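Local coordinates for StiE protein (Stigmatella aurantiaca, PDB 6ECX) that forms the O-methyltransferase domain of a polyketide synthase, binding S-adenosylmethionine for methyl transfer in what is probably antibiotic biosynthesis, at residues I12-Y16 and D193-N197. Numbering follows the deposited sequence.
Sequences IASFY and DFVAN
Residues 12-16 of helix 11-19, where I12, F15 and Y16 face F194, run nearly antiparallel to residues 193-196 of strand 187-196, the local axes 158° apart and 10.5 Å from each other at closest approach. In this Rossmann-like methyltransferase the strand is one of the central strands of the mixed sheet, flanked by strands 157-163 and 283-292, and the N-terminal helix packs against its C-terminal end. An aromatic cluster of F15, Y16 and F194 fills the junction. F194 presents its ring edge to the face of F15 in an offset edge-to-face pair, planes 70° apart, with CE2 of F194 3.3 Å from CE2 of F15. With its CG anti to the carbonyl carbon (chi1 -67°), F194 projects its ring from the strand toward F15 and Y16, whose own rings touch, CE2 of F15 over one face of Y16; Y285 adds another edge-to-face partner. I12 lies alongside, the two side chains running past each other in opposite senses. CD1 of I12, the end of an extended chain, rests 3.6 Å from CB of F194 and 3.8 Å from CB of A196, carrying the apolar contact further along the strand.

The polar link lies at the other end, where the phenol of Y16 passes the edge of F194 to meet D193. Ring and carboxylate planes are steeply inclined. Backbone N of F194 donates to the anti lone pair of OD1 of D193 at 2.8 Å, while OD2 of D193 accepts from the backbone N of G167, so three donors would help fix the carboxylate's rotation. The side chain of Y16 lies about 6 Å from the bound S-adenosylmethionine, placing this buried junction close to the cofactor pocket. OH of Y16 donates to OD1 of D193 across 2.5 Å, coming from above the carboxylate plane.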
# COMPACT_ATOMS: atom_id res chain seq x y z
N ILE A 12 14.51 4.12 1.04
CA ILE A 12 13.09 3.95 1.33
C ILE A 12 12.54 5.19 2.03
O ILE A 12 11.42 5.64 1.74
CB ILE A 12 12.86 2.67 2.15
CG1 ILE A 12 13.10 1.44 1.28
CG2 ILE A 12 11.46 2.64 2.77
CD1 ILE A 12 12.95 0.14 2.03
N ALA A 13 13.31 5.77 2.96
CA ALA A 13 12.82 6.91 3.72
C ALA A 13 12.64 8.16 2.85
O ALA A 13 11.78 8.99 3.15
CB ALA A 13 13.77 7.20 4.88
N SER A 14 13.43 8.30 1.78
CA SER A 14 13.33 9.50 0.95
C SER A 14 12.06 9.52 0.12
O SER A 14 11.51 10.59 -0.16
CB SER A 14 14.55 9.60 0.03
OG SER A 14 15.74 9.76 0.78
N PHE A 15 11.57 8.35 -0.30
CA PHE A 15 10.33 8.28 -1.07
C PHE A 15 9.12 8.61 -0.20
O PHE A 15 8.17 9.24 -0.67
CB PHE A 15 10.20 6.89 -1.69
CG PHE A 15 8.78 6.45 -1.94
CD1 PHE A 15 8.11 6.84 -3.09
CD2 PHE A 15 8.12 5.63 -1.04
CE1 PHE A 15 6.80 6.43 -3.33
CE2 PHE A 15 6.81 5.22 -1.27
CZ PHE A 15 6.16 5.62 -2.42
N TYR A 16 9.15 8.20 1.07
CA TYR A 16 8.02 8.44 1.95
C TYR A 16 7.97 9.88 2.44
O TYR A 16 6.88 10.40 2.73
CB TYR A 16 8.07 7.46 3.12
CG TYR A 16 7.51 6.09 2.79
CD1 TYR A 16 6.25 5.95 2.22
CD2 TYR A 16 8.25 4.93 3.03
CE1 TYR A 16 5.73 4.71 1.91
CE2 TYR A 16 7.73 3.68 2.72
CZ TYR A 16 6.48 3.58 2.16
OH TYR A 16 5.96 2.35 1.84
N ASP A 193 4.17 -2.59 0.68
CA ASP A 193 5.24 -1.80 1.28
C ASP A 193 6.59 -2.30 0.75
O ASP A 193 6.66 -3.22 -0.06
CB ASP A 193 5.19 -1.83 2.80
CG ASP A 193 5.45 -0.45 3.40
OD1 ASP A 193 6.46 0.17 3.03
OD2 ASP A 193 4.63 0.02 4.21
N PHE A 194 7.65 -1.64 1.21
CA PHE A 194 9.00 -1.88 0.72
C PHE A 194 9.79 -2.75 1.69
O PHE A 194 9.69 -2.60 2.91
CB PHE A 194 9.73 -0.57 0.52
CG PHE A 194 9.16 0.26 -0.57
CD1 PHE A 194 9.56 0.06 -1.89
CD2 PHE A 194 8.23 1.24 -0.29
CE1 PHE A 194 9.02 0.82 -2.91
CE2 PHE A 194 7.70 2.02 -1.30
CZ PHE A 194 8.09 1.81 -2.61
N VAL A 195 10.61 -3.62 1.11
CA VAL A 195 11.61 -4.40 1.83
C VAL A 195 12.98 -3.94 1.34
O VAL A 195 13.25 -3.95 0.13
CB VAL A 195 11.42 -5.91 1.61
CG1 VAL A 195 12.59 -6.69 2.21
CG2 VAL A 195 10.08 -6.39 2.20
N ALA A 196 13.84 -3.51 2.26
CA ALA A 196 15.22 -3.19 1.91
C ALA A 196 16.06 -4.46 1.91
O ALA A 196 16.04 -5.22 2.87
CB ALA A 196 15.80 -2.18 2.88
N ASN A 197 16.83 -4.67 0.84
CA ASN A 197 17.58 -5.90 0.66
C ASN A 197 19.06 -5.77 1.00
O ASN A 197 19.86 -6.61 0.59
CB ASN A 197 17.42 -6.40 -0.77
CG ASN A 197 15.98 -6.64 -1.15
OD1 ASN A 197 15.22 -7.23 -0.38
ND2 ASN A 197 15.59 -6.18 -2.33